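Local coordinates for monopolin complex subunit CSM1 (PDB 6MJC), which forms part of the monopolin complex and binds a peptide of the kinetochore protein Dsn1, the interaction by which monopolin is probably recruited to kinetochores, at residues A[63-68]-A[96-101]. Numbering follows the deposited sequence.
Sequences TEVIYV and FPLRSL
Val65 and Phe96 face each other as an antiparallel hydrogen-bonded pair and exchange both backbone bonds. Val65 N donates to Phe96 O at 2.8 Å, nearly straight at 167°, and Phe96 N returns a bond to Val65 O at 2.9 Å, bent to 152°. Pro97 follows directly, and the chain turns into a 3-10 segment, with Ser100 N bonded to Pro97 O.

The apolar part lies on the sheet face that carries both side chains of the pair. Phe96 has CG between its backbone N and carbonyl carbon (chi1 52°), which folds the ring back over Val65. Val65 CB stands over one ring face, a CH-pi contact 4.0 Å from the centroid, and CG1 reaches Phe96 CZ at 3.6 Å. The other methyl, CG2, meets Leu98 CD1 at 3.5 Å, so Val65 touches both the ring and the leucine. Tyr67 adds a flank through CB, 3.9 Å from Phe96 CE2; its hydroxyl leads off to a hydrogen bond with Leu90 O.

Among polar side chains, Glu64 ties the same strands together: its OE1 and Ser95 OG are hydrogen-bonded.

Phe96 lies on 94-96, an edge strand of the antiparallel sheet, and also meets an aromatic side chain of the bound peptide edge-to-face, while Arg99 forms a salt bridge with an acidic side chain of the peptide and Ser100 OG bonds to its backbone. The contact thus joins strand 63-69 to a turn that touches the peptide. Around it, Phe104 of helix 101-113 packs on the Phe96 and Tyr67 rings, Phe50 of strand 44-52 touches Val65 and Leu98, and Ile9 of helix 5-13 also touches Leu98.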
loop_
_atom_site.group_PDB
_atom_site.type_symbol
_atom_site.label_atom_id
_atom_site.label_comp_id
_atom_site.label_asym_id
_atom_site.label_seq_id
_atom_site.Cartn_x
_atom_site.Cartn_y
_atom_site.Cartn_z
ATOM N N THR A 63 -3.546 3.528 15.142
ATOM C CA THR A 63 -3.744 2.856 13.860
ATOM C C THR A 63 -3.318 3.735 12.687
ATOM O O THR A 63 -3.722 4.899 12.594
ATOM C CB THR A 63 -5.203 2.459 13.631
ATOM O OG1 THR A 63 -5.296 1.777 12.373
ATOM C CG2 THR A 63 -6.080 3.688 13.569
ATOM N N GLU A 64 -2.568 3.152 11.755
ATOM C CA GLU A 64 -2.116 3.869 10.571
ATOM C C GLU A 64 -1.968 2.901 9.404
ATOM O O GLU A 64 -1.859 1.683 9.586
ATOM C CB GLU A 64 -0.762 4.574 10.843
ATOM C CG GLU A 64 0.439 3.643 10.903
ATOM C CD GLU A 64 1.770 4.389 11.171
ATOM O OE1 GLU A 64 1.849 5.626 10.954
ATOM O OE2 GLU A 64 2.733 3.718 11.600
ATOM N N VAL A 65 -1.948 3.453 8.195
ATOM C CA VAL A 65 -1.638 2.669 7.007
ATOM C C VAL A 65 -0.218 2.973 6.539
ATOM O O VAL A 65 0.194 4.135 6.426
ATOM C CB VAL A 65 -2.628 2.942 5.868
ATOM C CG1 VAL A 65 -2.306 2.028 4.692
ATOM C CG2 VAL A 65 -4.079 2.706 6.267
ATOM N N ILE A 66 0.523 1.922 6.235
ATOM C CA ILE A 66 1.858 2.032 5.638
ATOM C C ILE A 66 1.746 1.592 4.175
ATOM O O ILE A 66 1.307 0.479 3.892
ATOM C CB ILE A 66 2.914 1.178 6.376
ATOM C CG1 ILE A 66 2.973 1.468 7.888
ATOM C CG2 ILE A 66 4.318 1.355 5.678
ATOM C CD1 ILE A 66 3.351 2.880 8.371
ATOM N N TYR A 67 2.281 2.405 3.259
ATOM C CA TYR A 67 2.290 2.119 1.826
ATOM C C TYR A 67 3.727 1.950 1.384
ATOM O O TYR A 67 4.548 2.822 1.635
ATOM C CB TYR A 67 1.647 3.252 1.003
ATOM C CG TYR A 67 2.021 3.303 -0.490
ATOM C CD1 TYR A 67 1.324 2.562 -1.436
ATOM C CD2 TYR A 67 3.007 4.140 -0.944
ATOM C CE1 TYR A 67 1.641 2.647 -2.780
ATOM C CE2 TYR A 67 3.327 4.220 -2.319
ATOM C CZ TYR A 67 2.668 3.436 -3.210
ATOM O OH TYR A 67 2.930 3.505 -4.554
ATOM N N VAL A 68 4.030 0.832 0.740
ATOM C CA VAL A 68 5.397 0.530 0.302
ATOM C C VAL A 68 5.385 0.262 -1.199
ATOM O O VAL A 68 4.833 -0.753 -1.653
ATOM C CB VAL A 68 5.957 -0.701 1.027
ATOM C CG1 VAL A 68 7.465 -0.927 0.621
ATOM C CG2 VAL A 68 5.854 -0.590 2.495
ATOM N N PHE A 96 -0.168 7.033 6.410
ATOM C CA PHE A 96 -1.319 7.924 6.383
ATOM C C PHE A 96 -2.426 7.329 7.246
ATOM O O PHE A 96 -2.435 6.118 7.521
ATOM C CB PHE A 96 -1.793 8.226 4.927
ATOM C CG PHE A 96 -2.036 7.010 4.046
ATOM C CD1 PHE A 96 -3.252 6.349 4.084
ATOM C CD2 PHE A 96 -1.087 6.593 3.177
ATOM C CE1 PHE A 96 -3.483 5.225 3.259
ATOM C CE2 PHE A 96 -1.300 5.508 2.343
ATOM C CZ PHE A 96 -2.509 4.825 2.395
ATOM N N PRO A 97 -3.319 8.164 7.760
ATOM C CA PRO A 97 -4.424 7.656 8.582
ATOM C C PRO A 97 -5.432 6.870 7.757
ATOM O O PRO A 97 -5.529 7.001 6.529
ATOM C CB PRO A 97 -5.035 8.923 9.180
ATOM C CG PRO A 97 -4.727 9.974 8.173
ATOM C CD PRO A 97 -3.360 9.637 7.636
ATOM N N LEU A 98 -6.119 5.967 8.439
ATOM C CA LEU A 98 -7.095 5.118 7.781
ATOM C C LEU A 98 -8.138 5.951 7.055
ATOM O O LEU A 98 -8.648 5.553 6.003
ATOM C CB LEU A 98 -7.733 4.239 8.843
ATOM C CG LEU A 98 -8.216 2.867 8.454
ATOM C CD1 LEU A 98 -7.182 2.069 7.838
ATOM C CD2 LEU A 98 -8.691 2.208 9.759
ATOM N N ARG A 99 -8.487 7.113 7.612
ATOM C CA ARG A 99 -9.497 7.932 6.960
ATOM C C ARG A 99 -9.093 8.431 5.578
ATOM O O ARG A 99 -9.947 8.980 4.865
ATOM C CB ARG A 99 -9.847 9.148 7.824
ATOM C CG ARG A 99 -8.652 9.907 8.329
ATOM C CD ARG A 99 -9.038 11.181 9.066
ATOM N NE ARG A 99 -7.887 11.673 9.814
ATOM C CZ ARG A 99 -7.014 12.552 9.348
ATOM N NH1 ARG A 99 -7.166 13.061 8.130
ATOM N NH2 ARG A 99 -5.990 12.920 10.101
ATOM N N SER A 100 -7.815 8.362 5.230
ATOM C CA SER A 100 -7.315 8.695 3.888
ATOM C C SER A 100 -7.174 7.508 2.952
ATOM O O SER A 100 -6.675 7.673 1.830
ATOM C CB SER A 100 -5.961 9.409 4.006
ATOM O OG SER A 100 -6.176 10.694 4.594
ATOM N N LEU A 101 -7.567 6.307 3.369
ATOM C CA LEU A 101 -7.355 5.158 2.498
ATOM C C LEU A 101 -8.178 5.277 1.216
ATOM O O LEU A 101 -7.693 4.931 0.123
ATOM C CB LEU A 101 -7.704 3.892 3.267
ATOM C CG LEU A 101 -7.485 2.578 2.526
ATOM C CD1 LEU A 101 -6.070 2.358 2.123
ATOM C CD2 LEU A 101 -7.963 1.396 3.410
#